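Local coordinates for putative peptidyl-arginine deiminase family protein (Campylobacter jejuni subsp. jejuni serotype O:2, PDB 6B10) that probably hydrolyses agmatine to N-carbamoylputrescine, the agmatine deiminase step of polyamine biosynthesis, at residues 53-58 / 274-279; 17-22 / 325-330; 193-198 / 240-245. All blocks are in the same frame, centred on the assembly; numbering follows the deposited sequence.

Contact 1. Residues 53-58 / 274-279; sequences EFQKVL and VFINNA
Phe54 and Asn277 bring the two backbones to within 5.9 Å at their CA atoms, where the chain entering strand 56-61 meets the type II turn from Ile276 to Ala279 that joins two antiparallel strands into a beta hairpin. The aromatic half of the contact is a CH-pi interaction: Ala279 CB sits squarely over one face of the Phe54 ring, 3.9 Å from its centroid. Nearer the backbone, Phe54 CB touches Ile276 CD1 at 3.7 Å, the two side chains crossing at about a right angle. The polar half belongs to Gln55. With CG turned between the backbone N and the carbonyl carbon (chi1 71°) and the chain extended beyond, Gln55 OE1 reaches the turn and accepts from Asn277 N at 2.8 Å, N-H...O angle 163°. One water donates to Phe54 O and accepts from Asn277 ND2; another lies in hydrogen-bonding reach of Phe54 O and Asn278 OD1, and probably shares its protons among several acceptors. Gln19 completes the polar network, taking the NE2 hydrogen of Gln55 on its OE1 and giving its backbone N-H to Asn277 OD1. The hairpin 274-284 lies against the end of helix 37-52, where Ile276 meets Val51, and beside strand 19-25.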
loop_
_atom_site.group_PDB
_atom_site.type_symbol
_atom_site.label_atom_id
_atom_site.label_comp_id
_atom_site.label_asym_id
_atom_site.label_seq_id
_atom_site.Cartn_x
_atom_site.Cartn_y
_atom_site.Cartn_z
ATOM N N GLU A 53 16.136 -8.046 5.159
ATOM C CA GLU A 53 16.666 -9.365 4.814
ATOM C C GLU A 53 16.428 -9.691 3.344
ATOM O O GLU A 53 17.142 -10.504 2.765
ATOM C CB GLU A 53 16.011 -10.450 5.674
ATOM C CG GLU A 53 16.710 -11.803 5.620
ATOM C CD GLU A 53 15.785 -12.955 5.954
ATOM O OE1 GLU A 53 15.916 -14.023 5.316
ATOM O OE2 GLU A 53 14.930 -12.789 6.849
ATOM N N PHE A 54 15.413 -9.067 2.744
ATOM C CA PHE A 54 15.017 -9.374 1.364
ATOM C C PHE A 54 15.319 -8.297 0.318
ATOM O O PHE A 54 15.534 -8.620 -0.846
ATOM C CB PHE A 54 13.530 -9.704 1.339
ATOM C CG PHE A 54 13.199 -11.004 2.007
ATOM C CD1 PHE A 54 13.294 -12.195 1.307
ATOM C CD2 PHE A 54 12.808 -11.036 3.341
ATOM C CE1 PHE A 54 13.000 -13.397 1.916
ATOM C CE2 PHE A 54 12.511 -12.232 3.957
ATOM C CZ PHE A 54 12.606 -13.415 3.244
ATOM N N GLN A 55 15.309 -7.027 0.709
ATOM C CA GLN A 55 15.656 -5.955 -0.218
ATOM C C GLN A 55 16.040 -4.701 0.547
ATOM O O GLN A 55 15.802 -4.603 1.753
ATOM C CB GLN A 55 14.491 -5.658 -1.182
ATOM C CG GLN A 55 13.285 -4.982 -0.543
ATOM C CD GLN A 55 12.101 -4.839 -1.493
ATOM O OE1 GLN A 55 11.766 -5.759 -2.238
ATOM N NE2 GLN A 55 11.449 -3.685 -1.452
ATOM N N LYS A 56 16.616 -3.734 -0.154
ATOM C CA LYS A 56 17.014 -2.494 0.496
ATOM C C LYS A 56 15.805 -1.753 1.041
ATOM O O LYS A 56 14.702 -1.849 0.504
ATOM C CB LYS A 56 17.785 -1.585 -0.454
ATOM C CG LYS A 56 19.173 -2.083 -0.791
ATOM C CD LYS A 56 19.852 -1.143 -1.775
ATOM C CE LYS A 56 19.369 -1.372 -3.196
ATOM N NZ LYS A 56 19.837 -0.274 -4.083
ATOM N N VAL A 57 16.035 -1.014 2.116
ATOM C CA VAL A 57 15.021 -0.195 2.738
ATOM C C VAL A 57 15.560 1.229 2.814
ATOM O O VAL A 57 16.729 1.436 3.156
ATOM C CB VAL A 57 14.711 -0.700 4.168
ATOM C CG1 VAL A 57 13.735 0.227 4.886
ATOM C CG2 VAL A 57 14.161 -2.121 4.128
ATOM N N LEU A 58 14.708 2.198 2.493
ATOM C CA LEU A 58 15.037 3.612 2.625
ATOM C C LEU A 58 14.127 4.246 3.669
ATOM O O LEU A 58 12.906 4.192 3.546
ATOM C CB LEU A 58 14.863 4.331 1.285
ATOM C CG LEU A 58 15.171 5.836 1.281
ATOM C CD1 LEU A 58 16.603 6.105 1.712
ATOM C CD2 LEU A 58 14.921 6.437 -0.092
ATOM N N VAL A 274 2.195 -6.252 2.299
ATOM C CA VAL A 274 3.061 -5.641 1.307
ATOM C C VAL A 274 3.978 -6.668 0.664
ATOM O O VAL A 274 4.638 -7.432 1.352
ATOM C CB VAL A 274 3.873 -4.450 1.887
ATOM C CG1 VAL A 274 4.630 -4.845 3.136
ATOM C CG2 VAL A 274 4.828 -3.885 0.839
ATOM N N PHE A 275 3.988 -6.693 -0.667
ATOM C CA PHE A 275 4.916 -7.542 -1.400
ATOM C C PHE A 275 6.284 -6.877 -1.446
ATOM O O PHE A 275 6.387 -5.656 -1.624
ATOM C CB PHE A 275 4.449 -7.778 -2.829
ATOM C CG PHE A 275 3.401 -8.846 -2.974
ATOM C CD1 PHE A 275 3.755 -10.191 -2.966
ATOM C CD2 PHE A 275 2.066 -8.506 -3.176
ATOM C CE1 PHE A 275 2.793 -11.174 -3.129
ATOM C CE2 PHE A 275 1.099 -9.486 -3.343
ATOM C CZ PHE A 275 1.465 -10.821 -3.318
ATOM N N ILE A 276 7.316 -7.695 -1.268
ATOM C CA ILE A 276 8.704 -7.304 -1.463
ATOM C C ILE A 276 9.388 -8.467 -2.152
ATOM O O ILE A 276 8.769 -9.510 -2.374
ATOM C CB ILE A 276 9.400 -6.972 -0.134
ATOM C CG1 ILE A 276 9.311 -8.159 0.834
ATOM C CG2 ILE A 276 8.776 -5.722 0.481
ATOM C CD1 ILE A 276 10.244 -8.058 2.021
ATOM N N ASN A 277 10.657 -8.309 -2.495
ATOM C CA ASN A 277 11.348 -9.367 -3.228
ATOM C C ASN A 277 11.341 -10.681 -2.448
ATOM O O ASN A 277 11.837 -10.743 -1.320
ATOM C CB ASN A 277 12.773 -8.942 -3.553
ATOM C CG ASN A 277 12.818 -7.768 -4.505
ATOM O OD1 ASN A 277 11.816 -7.435 -5.142
ATOM N ND2 ASN A 277 13.974 -7.123 -4.603
ATOM N N ASN A 278 10.741 -11.711 -3.049
ATOM C CA ASN A 278 10.696 -13.059 -2.481
ATOM C C ASN A 278 9.880 -13.202 -1.197
ATOM O O ASN A 278 9.929 -14.242 -0.550
ATOM C CB ASN A 278 12.116 -13.603 -2.252
ATOM C CG ASN A 278 12.920 -13.656 -3.525
ATOM O OD1 ASN A 278 13.900 -12.933 -3.683
ATOM N ND2 ASN A 278 12.489 -14.489 -4.456
ATOM N N ALA A 279 9.095 -12.190 -0.848
ATOM C CA ALA A 279 8.317 -12.258 0.373
ATOM C C ALA A 279 7.056 -11.418 0.335
ATOM O O ALA A 279 6.918 -10.483 -0.459
ATOM C CB ALA A 279 9.178 -11.857 1.562
HETATM O O HOH W 1 15.251 -11.135 -1.650
HETATM O O HOH W 2 16.231 -7.799 -3.275
#

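Contact 2. Residues 17-22 / 325-330; sequences SEQEYL and CQNRFK
Arg328 O receives two backbone N-H groups, from Glu20 N at 2.8 Å and from Tyr21 N at 3.2 Å, both in its carbonyl plane; this is a classic beta bulge in the antiparallel pairing of strands 19-25 and 326-329. Arg328 N returns a bond to Tyr21 O, and beyond the bulge Lys330 N gives a straight one to Glu18 O at 3.0 Å, while a water joins Glu18 O to Lys330 O. Among the side chains, Asn327 ND2 donates to Gln19 OE1 at 2.8 Å. The oxygen lies in the amide plane of Asn327, yet the donor stands above the carbonyl plane of Gln19, and the two amides are turned 87° apart. Leu22 CD1 packs against the same nitrogen and touches Cys325 SG at 3.8 Å. Phe329 runs alongside Gln19, Phe329 CD1 to Gln19 CG 3.6 Å, and turns its ring edge to the carbonyl oxygens of Ser17 and Glu18.

On the face opposite Leu22 and Asn327, Tyr21 CD2 touches Arg328 CD and lies near the plane of the guanidinium, at its edge. The second shell fixes these groups: Glu135 forms a salt bridge with Arg328, Glu77 bonds Tyr21 OH, Arg89 holds Asn327 OD1, and Gln55 adds a second N-H to Gln19 OE1. Strand 326-329, near the C terminus, is outermost within this chain in its mixed sheet, paired to a strand near the N terminus.

At the exposed end the aliphatic chain of Lys330 lies beside Glu18, Lys330 CD to Glu18 CD 3.4 Å. Glu20 forms a salt bridge with Lys56. Any attraction between Lys330 and these acids is probably diffuse, whereas the buried amides of Gln19 and Asn327 are tied by directional bonds.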
loop_
_atom_site.group_PDB
_atom_site.type_symbol
_atom_site.label_atom_id
_atom_site.label_comp_id
_atom_site.label_asym_id
_atom_site.label_seq_id
_atom_site.Cartn_x
_atom_site.Cartn_y
_atom_site.Cartn_z
ATOM N N SER A 17 6.208 -7.400 -8.577
ATOM C CA SER A 17 7.350 -7.191 -9.474
ATOM C C SER A 17 8.584 -6.798 -8.659
ATOM O O SER A 17 8.466 -6.265 -7.542
ATOM C CB SER A 17 7.063 -6.102 -10.505
ATOM O OG SER A 17 5.962 -6.449 -11.311
ATOM N N GLU A 18 9.757 -7.073 -9.225
ATOM C CA GLU A 18 11.024 -6.880 -8.529
ATOM C C GLU A 18 11.224 -5.415 -8.155
ATOM O O GLU A 18 10.902 -4.514 -8.928
ATOM C CB GLU A 18 12.195 -7.376 -9.391
ATOM C CG GLU A 18 13.510 -7.490 -8.629
ATOM C CD GLU A 18 14.598 -8.215 -9.416
ATOM O OE1 GLU A 18 14.557 -8.198 -10.662
ATOM O OE2 GLU A 18 15.506 -8.796 -8.785
ATOM N N GLN A 19 11.768 -5.193 -6.967
ATOM C CA GLN A 19 11.902 -3.862 -6.409
ATOM C C GLN A 19 13.342 -3.537 -6.029
ATOM O O GLN A 19 14.167 -4.431 -5.837
ATOM C CB GLN A 19 11.019 -3.740 -5.159
ATOM C CG GLN A 19 9.526 -3.903 -5.412
ATOM C CD GLN A 19 8.745 -4.143 -4.126
ATOM O OE1 GLN A 19 9.018 -3.517 -3.096
ATOM N NE2 GLN A 19 7.773 -5.056 -4.176
ATOM N N GLU A 20 13.617 -2.237 -5.933
ATOM C CA GLU A 20 14.920 -1.744 -5.505
ATOM C C GLU A 20 14.850 -1.302 -4.041
ATOM O O GLU A 20 15.740 -1.614 -3.255
ATOM C CB GLU A 20 15.377 -0.589 -6.404
ATOM C CG GLU A 20 16.857 -0.249 -6.287
ATOM C CD GLU A 20 17.754 -1.267 -6.965
ATOM O OE1 GLU A 20 17.600 -1.482 -8.183
ATOM O OE2 GLU A 20 18.627 -1.839 -6.282
ATOM N N TYR A 21 13.785 -0.589 -3.676
ATOM C CA TYR A 21 13.600 -0.111 -2.306
ATOM C C TYR A 21 12.181 -0.319 -1.799
ATOM O O TYR A 21 11.223 -0.265 -2.573
ATOM C CB TYR A 21 13.850 1.393 -2.231
ATOM C CG TYR A 21 15.290 1.842 -2.364
ATOM C CD1 TYR A 21 16.140 1.858 -1.264
ATOM C CD2 TYR A 21 15.788 2.297 -3.583
ATOM C CE1 TYR A 21 17.445 2.297 -1.375
ATOM C CE2 TYR A 21 17.097 2.731 -3.706
ATOM C CZ TYR A 21 17.918 2.732 -2.601
ATOM O OH TYR A 21 19.218 3.168 -2.723
ATOM N N LEU A 22 12.058 -0.538 -0.489
ATOM C CA LEU A 22 10.841 -0.188 0.233
ATOM C C LEU A 22 11.126 1.106 1.001
ATOM O O LEU A 22 12.131 1.226 1.708
ATOM C CB LEU A 22 10.395 -1.295 1.193
ATOM C CG LEU A 22 8.952 -1.161 1.708
ATOM C CD1 LEU A 22 7.939 -1.434 0.608
ATOM C CD2 LEU A 22 8.680 -2.091 2.880
ATOM N N CYS A 325 4.272 2.304 3.858
ATOM C CA CYS A 325 5.409 2.121 2.972
ATOM C C CYS A 325 5.057 2.339 1.514
ATOM O O CYS A 325 3.884 2.403 1.140
ATOM C CB CYS A 325 6.026 0.738 3.182
ATOM S SG CYS A 325 4.965 -0.673 2.766
ATOM N N GLN A 326 6.088 2.504 0.699
ATOM C CA GLN A 326 5.911 2.624 -0.739
ATOM C C GLN A 326 7.009 1.830 -1.438
ATOM O O GLN A 326 8.146 1.766 -0.971
ATOM C CB GLN A 326 5.929 4.092 -1.160
ATOM C CG GLN A 326 5.701 4.344 -2.646
ATOM C CD GLN A 326 4.378 3.789 -3.155
ATOM O OE1 GLN A 326 4.230 2.578 -3.339
ATOM N NE2 GLN A 326 3.414 4.673 -3.393
ATOM N N ASN A 327 6.653 1.215 -2.554
ATOM C CA ASN A 327 7.582 0.388 -3.299
ATOM C C ASN A 327 8.200 1.203 -4.422
ATOM O O ASN A 327 7.522 2.006 -5.055
ATOM C CB ASN A 327 6.851 -0.840 -3.868
ATOM C CG ASN A 327 5.989 -1.527 -2.829
ATOM O OD1 ASN A 327 4.836 -1.147 -2.611
ATOM N ND2 ASN A 327 6.552 -2.526 -2.161
ATOM N N ARG A 328 9.491 1.000 -4.652
ATOM C CA ARG A 328 10.182 1.591 -5.793
ATOM C C ARG A 328 10.770 0.428 -6.568
ATOM O O ARG A 328 11.576 -0.338 -6.039
ATOM C CB ARG A 328 11.270 2.569 -5.335
ATOM C CG ARG A 328 12.135 3.108 -6.468
ATOM C CD ARG A 328 13.007 4.272 -6.016
ATOM N NE ARG A 328 14.105 4.507 -6.959
ATOM C CZ ARG A 328 14.035 5.275 -8.047
ATOM N NH1 ARG A 328 12.915 5.918 -8.368
ATOM N NH2 ARG A 328 15.102 5.400 -8.828
ATOM N N PHE A 329 10.339 0.278 -7.814
ATOM C CA PHE A 329 10.633 -0.937 -8.563
ATOM C C PHE A 329 11.993 -0.889 -9.239
ATOM O O PHE A 329 12.561 0.185 -9.439
ATOM C CB PHE A 329 9.494 -1.250 -9.539
ATOM C CG PHE A 329 8.216 -1.583 -8.832
ATOM C CD1 PHE A 329 7.934 -2.889 -8.463
ATOM C CD2 PHE A 329 7.340 -0.574 -8.447
ATOM C CE1 PHE A 329 6.783 -3.195 -7.759
ATOM C CE2 PHE A 329 6.182 -0.874 -7.748
ATOM C CZ PHE A 329 5.904 -2.188 -7.407
ATOM N N LYS A 330 12.510 -2.073 -9.543
ATOM C CA LYS A 330 13.821 -2.244 -10.157
ATOM C C LYS A 330 13.694 -2.250 -11.678
ATOM O O LYS A 330 12.778 -2.860 -12.229
ATOM C CB LYS A 330 14.438 -3.567 -9.693
ATOM C CG LYS A 330 15.889 -3.797 -10.114
ATOM C CD LYS A 330 16.264 -5.261 -9.952
ATOM C CE LYS A 330 17.664 -5.565 -10.469
ATOM N NZ LYS A 330 18.726 -5.189 -9.498
HETATM O O HOH W 3 10.410 -4.215 -11.534
#

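Contact 3. Residues 193-198 / 240-245; sequences WLENGF and KEELKK
Glu242 turns its carboxylate from the helix toward the end of strand 190-194 and receives three N-H groups there. Glu195 N gives the straightest bond, to Glu242 OE1 at 2.7 Å and 177°, while Asn196 N binds Glu242 OE2 at 2.9 Å. Each oxygen uses its syn lone pair, so two consecutive backbone amides meet the two oxygens of one carboxylate side by side. The third donor comes from another direction: Asn196 ND2 reaches Glu242 OE2, also at 2.9 Å, from above the carboxylate plane, the amide lying almost perpendicular to it. Asn196 thus grips one oxygen with both its backbone and its side chain. A water donating to Glu242 OE1 and to Trp193 O adds a further bond on the strand side. This many donors would be expected to favour the ionised form of the acid and to fix the rotation of its end group.

Glu242 reaches across with its chain extended beyond CG and chi1 at -95°, well off the usual staggered value near -60°. Nearer the helix backbone, beside the carboxylate, the contact becomes apolar. Leu194 CD2 meets Leu243 CD2 at 3.7 Å, the two side chains crossing at about a right angle, and Glu242 CB rests on the same Leu194 methyl.

Around this site, Leu194 also packs on Met239 of the same helix, and Leu243 touches His222 of strand 219-224. On the other flank, Ser161 OG is hydrogen-bonded to Glu195 OE2 and Trp193 lies against helix 161-167, so the end of strand 190-194 is held between helices 161-167 and 233-244.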
loop_
_atom_site.group_PDB
_atom_site.type_symbol
_atom_site.label_atom_id
_atom_site.label_comp_id
_atom_site.label_asym_id
_atom_site.label_seq_id
_atom_site.Cartn_x
_atom_site.Cartn_y
_atom_site.Cartn_z
ATOM N N TRP A 193 -14.659 -1.265 -10.143
ATOM C CA TRP A 193 -15.125 -0.298 -9.169
ATOM C C TRP A 193 -15.956 -1.013 -8.117
ATOM O O TRP A 193 -17.079 -1.421 -8.395
ATOM C CB TRP A 193 -15.991 0.757 -9.861
ATOM C CG TRP A 193 -15.254 1.661 -10.806
ATOM C CD1 TRP A 193 -15.040 1.465 -12.146
ATOM C CD2 TRP A 193 -14.655 2.920 -10.485
ATOM N NE1 TRP A 193 -14.332 2.528 -12.673
ATOM C CE2 TRP A 193 -14.084 3.431 -11.672
ATOM C CE3 TRP A 193 -14.546 3.666 -9.307
ATOM C CZ2 TRP A 193 -13.417 4.653 -11.711
ATOM C CZ3 TRP A 193 -13.876 4.878 -9.344
ATOM C CH2 TRP A 193 -13.322 5.361 -10.540
ATOM N N LEU A 194 -15.412 -1.175 -6.914
ATOM C CA LEU A 194 -16.142 -1.846 -5.838
ATOM C C LEU A 194 -17.035 -0.880 -5.059
ATOM O O LEU A 194 -16.554 0.112 -4.512
ATOM C CB LEU A 194 -15.187 -2.535 -4.864
ATOM C CG LEU A 194 -14.512 -3.828 -5.305
ATOM C CD1 LEU A 194 -13.689 -4.349 -4.140
ATOM C CD2 LEU A 194 -15.506 -4.886 -5.761
ATOM N N GLU A 195 -18.324 -1.200 -4.997
ATOM C CA GLU A 195 -19.312 -0.381 -4.292
ATOM C C GLU A 195 -19.332 -0.683 -2.798
ATOM O O GLU A 195 -19.413 0.234 -1.977
ATOM C CB GLU A 195 -20.715 -0.623 -4.858
ATOM C CG GLU A 195 -20.870 -0.337 -6.346
ATOM C CD GLU A 195 -20.682 1.129 -6.693
ATOM O OE1 GLU A 195 -21.151 1.990 -5.918
ATOM O OE2 GLU A 195 -20.064 1.419 -7.743
ATOM N N ASN A 196 -19.243 -1.967 -2.453
ATOM C CA ASN A 196 -19.507 -2.433 -1.090
ATOM C C ASN A 196 -18.284 -2.712 -0.234
ATOM O O ASN A 196 -17.164 -2.854 -0.732
ATOM C CB ASN A 196 -20.353 -3.704 -1.144
ATOM C CG ASN A 196 -21.756 -3.442 -1.648
ATOM O OD1 ASN A 196 -22.571 -2.858 -0.941
ATOM N ND2 ASN A 196 -22.048 -3.879 -2.864
ATOM N N GLY A 197 -18.538 -2.804 1.069
ATOM C CA GLY A 197 -17.552 -3.200 2.056
ATOM C C GLY A 197 -16.817 -2.013 2.623
ATOM O O GLY A 197 -16.708 -0.974 1.974
ATOM N N PHE A 198 -16.316 -2.165 3.842
ATOM C CA PHE A 198 -15.349 -1.210 4.396
ATOM C C PHE A 198 -14.698 -1.746 5.679
ATOM O O PHE A 198 -15.047 -2.832 6.147
ATOM C CB PHE A 198 -15.983 0.172 4.618
ATOM C CG PHE A 198 -17.313 0.130 5.296
ATOM C CD1 PHE A 198 -17.395 0.113 6.681
ATOM C CD2 PHE A 198 -18.482 0.124 4.554
ATOM C CE1 PHE A 198 -18.624 0.084 7.313
ATOM C CE2 PHE A 198 -19.712 0.094 5.178
ATOM C CZ PHE A 198 -19.785 0.076 6.559
ATOM N N LYS A 240 -18.141 -9.386 -1.272
ATOM C CA LYS A 240 -17.829 -10.730 -1.757
ATOM C C LYS A 240 -18.603 -11.047 -3.036
ATOM O O LYS A 240 -18.028 -11.529 -4.017
ATOM C CB LYS A 240 -18.123 -11.783 -0.684
ATOM C CG LYS A 240 -17.732 -13.201 -1.078
ATOM C CD LYS A 240 -18.163 -14.216 -0.027
ATOM C CE LYS A 240 -17.955 -15.646 -0.507
ATOM N NZ LYS A 240 -17.798 -16.602 0.633
ATOM N N GLU A 241 -19.907 -10.772 -3.020
ATOM C CA GLU A 241 -20.764 -11.036 -4.181
ATOM C C GLU A 241 -20.311 -10.266 -5.418
ATOM O O GLU A 241 -20.256 -10.833 -6.510
ATOM C CB GLU A 241 -22.233 -10.719 -3.859
ATOM C CG GLU A 241 -22.873 -11.677 -2.858
ATOM C CD GLU A 241 -22.787 -13.129 -3.295
ATOM O OE1 GLU A 241 -22.894 -13.387 -4.511
ATOM O OE2 GLU A 241 -22.601 -14.013 -2.428
ATOM N N GLU A 242 -19.989 -8.982 -5.242
ATOM C CA GLU A 242 -19.389 -8.178 -6.308
ATOM C C GLU A 242 -18.142 -8.843 -6.885
ATOM O O GLU A 242 -17.992 -8.964 -8.099
ATOM C CB GLU A 242 -18.980 -6.806 -5.781
ATOM C CG GLU A 242 -19.986 -5.705 -5.995
ATOM C CD GLU A 242 -19.499 -4.408 -5.400
ATOM O OE1 GLU A 242 -19.114 -3.502 -6.167
ATOM O OE2 GLU A 242 -19.471 -4.304 -4.158
ATOM N N LEU A 243 -17.247 -9.273 -6.002
ATOM C CA LEU A 243 -15.989 -9.872 -6.430
ATOM C C LEU A 243 -16.202 -11.204 -7.139
ATOM O O LEU A 243 -15.414 -11.572 -8.007
ATOM C CB LEU A 243 -15.033 -10.031 -5.243
ATOM C CG LEU A 243 -14.458 -8.714 -4.690
ATOM C CD1 LEU A 243 -13.655 -8.962 -3.427
ATOM C CD2 LEU A 243 -13.599 -8.012 -5.724
ATOM N N LYS A 244 -17.274 -11.912 -6.791
ATOM C CA LYS A 244 -17.613 -13.157 -7.484
ATOM C C LYS A 244 -18.003 -12.929 -8.942
ATOM O O LYS A 244 -17.847 -13.826 -9.764
ATOM C CB LYS A 244 -18.711 -13.926 -6.733
ATOM C CG LYS A 244 -18.166 -14.697 -5.544
ATOM C CD LYS A 244 -19.208 -14.921 -4.464
ATOM C CE LYS A 244 -20.281 -15.893 -4.912
ATOM N NZ LYS A 244 -21.103 -16.324 -3.749
ATOM N N LYS A 245 -18.490 -11.731 -9.263
ATOM C CA LYS A 245 -18.845 -11.383 -10.651
ATOM C C LYS A 245 -17.644 -11.106 -11.554
ATOM O O LYS A 245 -17.782 -11.148 -12.773
ATOM C CB LYS A 245 -19.782 -10.163 -10.698
ATOM C CG LYS A 245 -21.265 -10.486 -10.583
ATOM C CD LYS A 245 -21.757 -10.492 -9.148
ATOM C CE LYS A 245 -23.275 -10.397 -9.092
ATOM N NZ LYS A 245 -23.775 -10.172 -7.706
HETATM O O HOH W 4 -18.141 -4.294 -8.777
#

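How the contacts relate
After the short strand 10-11 the chain enters strand 19-25, whose partner in contact 2 lies close to the C terminus; this pairing closes a loop of 302 residues that holds both other contacts. Contact 1 opens next, just after helix 37-52, and closes at the hairpin beginning with strand 274-276. Contact 3, joining 193-198 to 240-245, is nested within both, so no loops cross. Contacts 1 and 2 touch, their centres 8 Å apart, and share the sheet in which strands 56-61 and 19-25 are neighbours. Contact 3 lies across the chain's centre, about 30 Å from contact 1 between centres, and ties a different sheet to helix 233-244.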